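Local coordinates for CBS domain containing membrane protein (Sphaerobacter thermophilus, PDB 4ESY) that is of unknown detailed function but carries a C-terminal pair of CBS repeats, a module that in many relatives binds adenosine-containing ligands and regulates its host protein, at residues R9-A12 with R13-Q17; R16-I20 with R21-T25; V116-A119 with P120-V124; V29-R32 with E33-L37. All blocks are in the same frame, centred on the assembly; numbering follows the deposited sequence. Where two conformers were deposited one is given.

Interaction 1 (R9-A12 with R13-Q17)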
loop_
_atom_site.group_PDB
_atom_site.type_symbol
_atom_site.label_atom_id
_atom_site.label_comp_id
_atom_site.label_asym_id
_atom_site.label_seq_id
_atom_site.Cartn_x
_atom_site.Cartn_y
_atom_site.Cartn_z
ATOM N N ARG B 9 3.589 24.034 13.763
ATOM C CA ARG B 9 4.879 23.605 14.268
ATOM C C ARG B 9 4.696 22.769 15.521
ATOM O O ARG B 9 5.282 21.696 15.644
ATOM C CB ARG B 9 5.741 24.841 14.578
ATOM C CG ARG B 9 7.167 24.557 14.947
ATOM C CD ARG B 9 8.023 25.782 14.803
ATOM N NE ARG B 9 7.728 26.813 15.796
ATOM C CZ ARG B 9 7.187 27.995 15.514
ATOM N NH1 ARG B 9 6.896 28.311 14.252
ATOM N NH2 ARG B 9 6.957 28.873 16.493
ATOM N N ALA B 10 3.892 23.255 16.464
ATOM C CA ALA B 10 3.705 22.492 17.684
ATOM C C ALA B 10 3.001 21.149 17.415
ATOM O O ALA B 10 3.341 20.123 18.016
ATOM C CB ALA B 10 2.939 23.298 18.730
ATOM N N ILE B 11 2.004 21.157 16.534
ATOM C CA ILE B 11 1.383 19.908 16.116
ATOM C C ILE B 11 2.391 18.950 15.461
ATOM O O ILE B 11 2.446 17.798 15.834
ATOM C CB ILE B 11 0.152 20.148 15.247
ATOM C CG1 ILE B 11 -0.969 20.642 16.161
ATOM C CG2 ILE B 11 -0.320 18.836 14.551
ATOM C CD1 ILE B 11 -2.067 21.342 15.463
ATOM N N ALA B 12 3.205 19.429 14.522
ATOM C CA ALA B 12 4.186 18.551 13.876
ATOM C C ALA B 12 5.160 17.995 14.905
ATOM O O ALA B 12 5.460 16.811 14.871
ATOM C CB ALA B 12 4.931 19.252 12.736
ATOM N N ARG B 13 5.640 18.838 15.824
ATOM C CA ARG B 13 6.550 18.347 16.860
ATOM C C ARG B 13 5.900 17.273 17.736
ATOM O O ARG B 13 6.531 16.273 18.068
ATOM C CB ARG B 13 7.066 19.482 17.743
ATOM C CG ARG B 13 7.944 20.483 17.029
ATOM C CD ARG B 13 8.580 21.455 18.019
ATOM N NE ARG B 13 9.474 20.740 18.918
ATOM C CZ ARG B 13 10.701 20.332 18.601
ATOM N NH1 ARG B 13 11.399 19.681 19.513
ATOM N NH2 ARG B 13 11.238 20.569 17.393
ATOM N N ALA B 14 4.658 17.502 18.134
ATOM C CA ALA B 14 3.946 16.545 18.978
ATOM C C ALA B 14 3.798 15.196 18.286
ATOM O O ALA B 14 3.930 14.122 18.906
ATOM C CB ALA B 14 2.577 17.089 19.324
ATOM N N ILE B 15 3.529 15.245 16.990
ATOM C CA ILE B 15 3.328 14.006 16.236
ATOM C C ILE B 15 4.623 13.201 16.165
ATOM O O ILE B 15 4.588 11.993 16.331
ATOM C CB ILE B 15 2.730 14.309 14.841
ATOM C CG1 ILE B 15 1.263 14.634 15.030
ATOM C CG2 ILE B 15 2.928 13.162 13.846
ATOM C CD1 ILE B 15 0.549 15.122 13.785
ATOM N N ARG B 16 5.771 13.867 15.998
ATOM C CA ARG B 16 7.044 13.129 15.979
ATOM C C ARG B 16 7.390 12.432 17.304
ATOM O O ARG B 16 8.205 11.503 17.323
ATOM C CB ARG B 16 8.211 14.028 15.604
ATOM C CG ARG B 16 8.234 14.457 14.158
ATOM C CD ARG B 16 9.441 15.339 13.944
ATOM N NE ARG B 16 10.672 14.666 14.369
ATOM C CZ ARG B 16 11.459 13.945 13.568
ATOM N NH1 ARG B 16 12.568 13.388 14.047
ATOM N NH2 ARG B 16 11.139 13.786 12.288
ATOM N N GLN B 17 6.768 12.861 18.393
ATOM C CA GLN B 17 7.091 12.304 19.701
ATOM C C GLN B 17 6.180 11.167 20.111
ATOM O O GLN B 17 6.418 10.531 21.119
ATOM C CB GLN B 17 7.096 13.386 20.785
ATOM C CG GLN B 17 8.226 14.408 20.592
ATOM C CD GLN B 17 9.606 13.752 20.425
ATOM O OE1 GLN B 17 10.316 14.012 19.456
ATOM N NE2 GLN B 17 9.987 12.899 21.381
#
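The flat groups that meet between Arg9 and Arg13 are peptide units: the N-H of Arg13 comes to the end of the Arg9 carbonyl, Arg13 N to Arg9 O 2.9 Å, tilted 20° from the carbonyl plane. Ala14 N reaches Ala10 O at 2.9 Å, Ile15 N is 3.0 Å from Ile11 O, and Arg16 N closes the series at 3.2 Å from Ala12 O. Four successive i to i+4 bonds of this kind are those of a regular alpha-helix, and each carbonyl from Arg9 to Ala12 thereby receives a backbone donor. Side-chain carbons rest on the same carbonyls of the preceding turn: Arg13 CG lies 3.2 Å from Arg9 O, and the Ala14 methyl CB 3.4 Å from Ala10 O.

On the buried side Ile11 and Ile15 touch one turn apart, CG2 of Ile11 against CD1 of Ile15 at 3.9 Å. Ile11 has its CG2 anti to the backbone N (CG1 at chi1 -74°), which sets that methyl beside the carbonyl carbon, on the side of the following turn. The polar end of Arg16 is engaged by Asp129 in a salt bridge.

The whole contact lies on helix 2-17. Ile11, Ala14 and Ile15 pack on a neighbouring subunit, while Ile15 also touches Leu159 and Arg16 touches Leu160, and the backbone of Arg16 bonds to Gly125 near the start of helix 124-134.

Interaction 2 (R16-I20 with R21-T25)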
loop_
_atom_site.group_PDB
_atom_site.type_symbol
_atom_site.label_atom_id
_atom_site.label_comp_id
_atom_site.label_asym_id
_atom_site.label_seq_id
_atom_site.Cartn_x
_atom_site.Cartn_y
_atom_site.Cartn_z
ATOM N N ARG B 16 5.771 13.867 15.998
ATOM C CA ARG B 16 7.044 13.129 15.979
ATOM C C ARG B 16 7.390 12.432 17.304
ATOM O O ARG B 16 8.205 11.503 17.323
ATOM C CB ARG B 16 8.211 14.028 15.604
ATOM C CG ARG B 16 8.234 14.457 14.158
ATOM C CD ARG B 16 9.441 15.339 13.944
ATOM N NE ARG B 16 10.672 14.666 14.369
ATOM C CZ ARG B 16 11.459 13.945 13.568
ATOM N NH1 ARG B 16 12.568 13.388 14.047
ATOM N NH2 ARG B 16 11.139 13.786 12.288
ATOM N N GLN B 17 6.768 12.861 18.393
ATOM C CA GLN B 17 7.091 12.304 19.701
ATOM C C GLN B 17 6.180 11.167 20.111
ATOM O O GLN B 17 6.418 10.531 21.119
ATOM C CB GLN B 17 7.096 13.386 20.785
ATOM C CG GLN B 17 8.226 14.408 20.592
ATOM C CD GLN B 17 9.606 13.752 20.425
ATOM O OE1 GLN B 17 10.316 14.012 19.456
ATOM N NE2 GLN B 17 9.987 12.899 21.381
ATOM N N VAL B 18 5.141 10.905 19.327
ATOM C CA VAL B 18 4.274 9.742 19.562
ATOM C C VAL B 18 5.065 8.419 19.561
ATOM O O VAL B 18 5.845 8.158 18.656
ATOM C CB VAL B 18 3.206 9.691 18.460
ATOM C CG1 VAL B 18 2.399 8.372 18.502
ATOM C CG2 VAL B 18 2.301 10.952 18.533
ATOM N N PRO B 19 4.886 7.572 20.584
ATOM C CA PRO B 19 5.699 6.343 20.493
ATOM C C PRO B 19 5.124 5.383 19.462
ATOM O O PRO B 19 3.905 5.326 19.276
ATOM C CB PRO B 19 5.637 5.737 21.905
ATOM C CG PRO B 19 4.423 6.373 22.549
ATOM C CD PRO B 19 4.225 7.728 21.888
ATOM N N ILE B 20 6.016 4.670 18.783
ATOM C CA ILE B 20 5.631 3.650 17.810
ATOM C C ILE B 20 4.503 2.746 18.266
ATOM O O ILE B 20 3.563 2.506 17.514
ATOM C CB ILE B 20 6.835 2.761 17.389
ATOM C CG1 ILE B 20 7.754 3.563 16.494
ATOM C CG2 ILE B 20 6.360 1.566 16.575
ATOM C CD1 ILE B 20 6.972 4.165 15.363
ATOM N N ARG B 21 4.581 2.251 19.492
ATOM C CA ARG B 21 3.571 1.290 19.945
ATOM C C ARG B 21 2.139 1.857 19.830
ATOM O O ARG B 21 1.184 1.099 19.712
ATOM C CB ARG B 21 3.876 0.749 21.354
ATOM C CG ARG B 21 3.023 1.349 22.464
ATOM C CD ARG B 21 3.621 1.107 23.845
ATOM N NE ARG B 21 4.365 2.283 24.288
ATOM C CZ ARG B 21 5.613 2.255 24.739
ATOM N NH1 ARG B 21 6.265 1.096 24.827
ATOM N NH2 ARG B 21 6.207 3.389 25.103
ATOM N N ASP B 22 2.008 3.189 19.808
ATOM C CA ASP B 22 0.700 3.842 19.658
ATOM C C ASP B 22 0.128 3.729 18.235
ATOM O O ASP B 22 -1.059 3.872 18.047
ATOM C CB ASP B 22 0.763 5.319 20.062
ATOM C CG ASP B 22 0.728 5.524 21.564
ATOM O OD1 ASP B 22 0.562 4.540 22.324
ATOM O OD2 ASP B 22 0.846 6.687 21.994
ATOM N N ILE B 23 0.972 3.483 17.239
ATOM C CA ILE B 23 0.475 3.371 15.881
ATOM C C ILE B 23 0.318 1.928 15.422
ATOM O O ILE B 23 -0.225 1.685 14.336
ATOM C CB ILE B 23 1.294 4.182 14.850
ATOM C CG1 ILE B 23 2.635 3.526 14.524
ATOM C CG2 ILE B 23 1.518 5.610 15.353
ATOM C CD1 ILE B 23 3.407 4.262 13.383
ATOM N N LEU B 24 0.751 0.978 16.251
ATOM C CA LEU B 24 0.548 -0.433 15.946
ATOM C C LEU B 24 -0.834 -0.845 16.405
ATOM O O LEU B 24 -0.990 -1.398 17.485
ATOM C CB LEU B 24 1.598 -1.296 16.651
ATOM C CG LEU B 24 3.007 -1.014 16.148
ATOM C CD1 LEU B 24 4.034 -1.854 16.915
ATOM C CD2 LEU B 24 3.092 -1.279 14.635
ATOM N N THR B 25 -1.841 -0.569 15.593
ATOM C CA THR B 25 -3.234 -0.711 16.028
ATOM C C THR B 25 -3.874 -1.957 15.431
ATOM O O THR B 25 -5.060 -2.239 15.637
ATOM C CB THR B 25 -4.065 0.506 15.610
ATOM O OG1 THR B 25 -4.020 0.622 14.185
ATOM C CG2 THR B 25 -3.512 1.803 16.259
#
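Asp22 turns its carboxylate across the ring of Pro19, with OD2 3.5 Å from Pro19 CD and nearly as near to CG, while its CB rests against Val18 CG1 at 3.8 Å. Val18 and Pro19 therefore touch different parts of one side chain: the valine meets its stem, the proline ring its acid end. Asp22 CG is anti to its carbonyl carbon (chi1 -79°), which carries the carboxylate back over the residues that precede it. On the apolar side, Ile20 sends its two branches to different partners. Its CD1 meets Ile23 CD1 at 4.1 Å, end methyl to end methyl, and its CG2 meets Leu24 CD1, the two side chains crossing at an angle. The long arm of Ile23 stands between its own N and carbonyl carbon (chi1 75°), and its CG1 passes 3.3 Å from Ile20 O.

The backbone is wound into a single helix-like turn in the loop that follows helix 2-17 and leads to strand 31-32. Asp22 N bonds to Pro19 O at 2.9 Å and Ile23 N to Ile20 O at 2.8 Å; both donors stand well above the carbonyl planes. A weak bond from Leu24 N to the same Ile20 O joins them, and Leu24 is the centre of an inverse gamma turn. Ile20 touches Ile127 and Val141, and Leu24 touches Val141, Val148 and Val151, of the second repeat. Val18, Asp22 and Ile23 also pack on a neighbouring subunit, and Arg21 lies against Pro120 and Glu121.

Interaction 3 (V116-A119 with P120-V124)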
loop_
_atom_site.group_PDB
_atom_site.type_symbol
_atom_site.label_atom_id
_atom_site.label_comp_id
_atom_site.label_asym_id
_atom_site.label_seq_id
_atom_site.Cartn_x
_atom_site.Cartn_y
_atom_site.Cartn_z
ATOM N N VAL B 116 16.932 -2.405 8.883
ATOM C CA VAL B 116 16.772 -1.806 10.196
ATOM C C VAL B 116 15.538 -2.300 10.924
ATOM O O VAL B 116 14.529 -2.663 10.303
ATOM C CB VAL B 116 16.772 -0.257 10.111
ATOM C CG1 VAL B 116 15.386 0.263 9.803
ATOM C CG2 VAL B 116 17.303 0.340 11.409
ATOM N N THR B 117 15.623 -2.361 12.243
ATOM C CA THR B 117 14.429 -2.646 13.021
ATOM C C THR B 117 14.160 -1.524 14.042
ATOM O O THR B 117 15.062 -0.741 14.395
ATOM C CB THR B 117 14.522 -4.004 13.752
ATOM O OG1 THR B 117 15.470 -3.897 14.819
ATOM C CG2 THR B 117 14.961 -5.118 12.805
ATOM N N ALA B 118 12.932 -1.451 14.535
ATOM C CA ALA B 118 12.599 -0.501 15.599
ATOM C C ALA B 118 12.098 -1.222 16.856
ATOM O O ALA B 118 11.732 -2.413 16.800
ATOM C CB ALA B 118 11.548 0.492 15.100
ATOM N N ALA B 119 12.094 -0.501 17.976
ATOM C CA ALA B 119 11.486 -0.959 19.232
ATOM C C ALA B 119 10.210 -0.144 19.473
ATOM O O ALA B 119 10.104 0.982 19.000
ATOM C CB ALA B 119 12.480 -0.806 20.401
ATOM N N PRO B 120 9.210 -0.719 20.163
ATOM C CA PRO B 120 7.920 -0.021 20.311
ATOM C C PRO B 120 7.974 1.293 21.124
ATOM O O PRO B 120 7.077 2.152 21.037
ATOM C CB PRO B 120 7.042 -1.074 21.007
ATOM C CG PRO B 120 7.999 -1.994 21.677
ATOM C CD PRO B 120 9.161 -2.080 20.736
ATOM N N GLU B 121 9.033 1.457 21.912
ATOM C CA GLU B 121 9.188 2.682 22.665
ATOM C C GLU B 121 9.874 3.793 21.864
ATOM O O GLU B 121 9.990 4.889 22.357
ATOM C CB GLU B 121 9.960 2.420 23.976
ATOM C CG GLU B 121 11.453 2.176 23.771
ATOM C CD GLU B 121 11.827 0.705 23.497
ATOM O OE1 GLU B 121 10.954 -0.109 23.096
ATOM O OE2 GLU B 121 13.024 0.365 23.680
ATOM N N ASP B 122 10.357 3.506 20.654
ATOM C CA ASP B 122 10.941 4.545 19.785
ATOM C C ASP B 122 9.851 5.524 19.274
ATOM O O ASP B 122 8.669 5.191 19.195
ATOM C CB ASP B 122 11.623 3.921 18.543
ATOM C CG ASP B 122 12.892 3.089 18.866
ATOM O OD1 ASP B 122 13.548 3.345 19.911
ATOM O OD2 ASP B 122 13.247 2.195 18.024
ATOM N N SER B 123 10.251 6.711 18.858
ATOM C CA SER B 123 9.269 7.689 18.423
ATOM C C SER B 123 8.948 7.574 16.939
ATOM O O SER B 123 9.754 7.130 16.126
ATOM C CB SER B 123 9.766 9.110 18.726
ATOM O OG SER B 123 10.818 9.416 17.855
ATOM N N VAL B 124 7.764 8.039 16.582
ATOM C CA VAL B 124 7.395 8.184 15.178
ATOM C C VAL B 124 8.472 8.951 14.373
ATOM O O VAL B 124 8.880 8.504 13.293
ATOM C CB VAL B 124 5.994 8.857 15.060
ATOM C CG1 VAL B 124 5.793 9.498 13.695
ATOM C CG2 VAL B 124 4.889 7.838 15.381
#
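Ala119 and Asp122 bind each other twice. The N-H of Ala119 runs almost straight (175°) to Asp122 OD2, Ala119 N to OD2 2.9 Å, arriving from above the carboxylate plane; in return Asp122 N gives its hydrogen to Ala119 O at 3.0 Å, which closes a type I beta turn with Pro120 and Glu121 at its corners. Asp122 CG lies beside its own backbone N (chi1 -67°), a torsion that swings OD2 to the Ala119 N-H. The same OD2 lies 3.8 Å from Ala118 CB. Beyond this, Glu121 bends its chain back until OE1 lies 3.2 Å from the Ala119 methyl, and the Pro120 ring packs against Val141 and Gln143 of strand 138-143. A leucine in place of Asp122 would probably leave the Ala119 N-H without its carboxylate acceptor and the turn held by its one backbone bond. Ser123 follows as N-cap of helix 124-134, its side chain capping a backbone N of that helix. The chemistry thus implies a turn locked by side chain and main chain together, which probably helps set the chain's course into helix 124-134.

Interaction 4 (V29-R32 with E33-L37)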
loop_
_atom_site.group_PDB
_atom_site.type_symbol
_atom_site.label_atom_id
_atom_site.label_comp_id
_atom_site.label_asym_id
_atom_site.label_seq_id
_atom_site.Cartn_x
_atom_site.Cartn_y
_atom_site.Cartn_z
ATOM N N VAL B 29 0.468 -10.599 12.407
ATOM C CA VAL B 29 0.340 -11.938 11.881
ATOM C C VAL B 29 1.703 -12.316 11.319
ATOM O O VAL B 29 2.255 -11.590 10.519
ATOM C CB VAL B 29 -0.729 -12.009 10.779
ATOM C CG1 VAL B 29 -0.812 -13.412 10.259
ATOM C CG2 VAL B 29 -2.098 -11.535 11.312
ATOM N N THR B 30 2.276 -13.413 11.779
ATOM C CA THR B 30 3.579 -13.818 11.296
ATOM C C THR B 30 3.455 -15.124 10.510
ATOM O O THR B 30 2.424 -15.797 10.606
ATOM C CB THR B 30 4.574 -14.039 12.453
ATOM O OG1 THR B 30 4.189 -15.207 13.188
ATOM C CG2 THR B 30 4.625 -12.834 13.374
ATOM N N VAL B 31 4.503 -15.469 9.745
ATOM C CA VAL B 31 4.616 -16.780 9.129
ATOM C C VAL B 31 5.961 -17.404 9.527
ATOM O O VAL B 31 6.901 -16.692 9.949
ATOM C CB VAL B 31 4.518 -16.699 7.545
ATOM C CG1 VAL B 31 3.153 -16.104 7.081
ATOM C CG2 VAL B 31 5.648 -15.911 6.979
ATOM N N ARG B 32 6.066 -18.729 9.386
ATOM C CA ARG B 32 7.286 -19.435 9.751
ATOM C C ARG B 32 8.154 -19.545 8.528
ATOM O O ARG B 32 7.658 -19.676 7.395
ATOM C CB ARG B 32 6.959 -20.845 10.280
ATOM C CG ARG B 32 6.204 -20.847 11.607
ATOM C CD ARG B 32 7.233 -20.847 12.739
ATOM N NE ARG B 32 6.637 -20.950 14.060
ATOM C CZ ARG B 32 6.364 -22.090 14.691
ATOM N NH1 ARG B 32 6.616 -23.269 14.133
ATOM N NH2 ARG B 32 5.812 -22.033 15.898
ATOM N N GLU B 33 9.463 -19.534 8.747
ATOM C CA GLU B 33 10.372 -19.597 7.619
ATOM C C GLU B 33 10.214 -20.891 6.830
ATOM O O GLU B 33 10.540 -20.923 5.658
ATOM C CB GLU B 33 11.824 -19.412 8.066
ATOM C CG GLU B 33 12.291 -20.529 8.939
ATOM C CD GLU B 33 13.724 -20.294 9.483
ATOM O OE1 GLU B 33 14.511 -19.565 8.833
ATOM O OE2 GLU B 33 14.053 -20.849 10.553
ATOM N N ASP B 34 9.720 -21.945 7.472
ATOM C CA ASP B 34 9.501 -23.226 6.791
ATOM C C ASP B 34 8.095 -23.359 6.184
ATOM O O ASP B 34 7.779 -24.392 5.655
ATOM C CB ASP B 34 9.658 -24.418 7.758
ATOM C CG ASP B 34 11.047 -24.536 8.377
ATOM O OD1 ASP B 34 11.997 -23.844 7.958
ATOM O OD2 ASP B 34 11.186 -25.361 9.309
ATOM N N ASP B 35 7.229 -22.356 6.306
ATOM C CA ASP B 35 5.895 -22.428 5.665
ATOM C C ASP B 35 6.049 -22.389 4.152
ATOM O O ASP B 35 6.850 -21.615 3.643
ATOM C CB ASP B 35 5.004 -21.254 6.067
ATOM C CG ASP B 35 4.468 -21.361 7.518
ATOM O OD1 ASP B 35 4.579 -22.458 8.159
ATOM O OD2 ASP B 35 3.969 -20.322 8.023
ATOM N N THR B 36 5.286 -23.218 3.437
ATOM C CA THR B 36 5.317 -23.196 1.960
ATOM C C THR B 36 4.637 -21.914 1.463
ATOM O O THR B 36 3.854 -21.265 2.176
ATOM C CB THR B 36 4.625 -24.468 1.335
ATOM O OG1 THR B 36 3.254 -24.487 1.724
ATOM C CG2 THR B 36 5.272 -25.735 1.832
ATOM N N LEU B 37 4.940 -21.513 0.244
ATOM C CA LEU B 37 4.422 -20.235 -0.260
ATOM C C LEU B 37 2.903 -20.330 -0.384
ATOM O O LEU B 37 2.208 -19.343 -0.248
ATOM C CB LEU B 37 5.097 -19.855 -1.585
ATOM C CG LEU B 37 6.577 -19.461 -1.442
ATOM C CD1 LEU B 37 7.118 -18.907 -2.743
ATOM C CD2 LEU B 37 6.759 -18.439 -0.286
#
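Arg32 and Asp35 are joined closely through their backbones and one carboxylate oxygen, yet their charged ends stay apart. In the tight part, Arg32 N donates to Asp35 OD2 at 3.0 Å along a nearly straight line (170°), coming from well above the carboxylate plane, and Asp35 N donates to Arg32 O at 2.9 Å, closing a type I beta turn over Glu33 and Asp34. With CG set on the side of its own N (chi1 -74°), Asp35 aims OD2 at Arg32 N; OD2 also comes within 3.7 Å of Val31 CB, and OD1 lies 3.6 Å from Arg32 CB.

On the loose side the arginine chain bends at its second torsion (chi2 -89°) and leads away from the turn. Its guanidinium is roughly parallel to the Asp35 carboxylate, but NH1 of Arg32 remains 6.4 Å from Asp35 OD1, too far for a salt bridge, so any attraction there is probably only long-range. The side chain of Asp34 is on the solvent side. An alanine at the Asp35 position is likely to leave the Arg32 N-H without its acceptor and the turn held by the Asp35 N to Arg32 O bond alone.

The turn joins strand 31-32, which runs parallel to strand 53-55, to helix 37-46, for which Thr36 is the N-cap. Val31 bonds through its backbone to Pro53 and Val55 and packs on Val54; the Glu33 backbone bonds to Val55 and Ser108, that of Asp35 to Ala107, and the Asp35 side chain lies against Val40 of helix 37-46.

How the interactions relate
Interactions 1 and 2 overlap at Arg16 and Gln17 and run from helix 2-17 into the loop after it, with centres about 13 Å apart. Interaction 4 comes next in the chain, in the first CBS repeat; interaction 3 comes last, in the second. Yet the centres of interactions 2 and 3 are about 9 Å apart, and two probable hydrogen bonds join them, Ile20 N to Asp122 O at 2.7 Å and Val18 O to Val124 N at 2.8 Å, which probably ties the N-terminal chain to the second repeat. Interactions 3 and 4 are the same kind of turn before a helix, with centres about 24 Å apart and no touch, consistent with two related CBS units in one module.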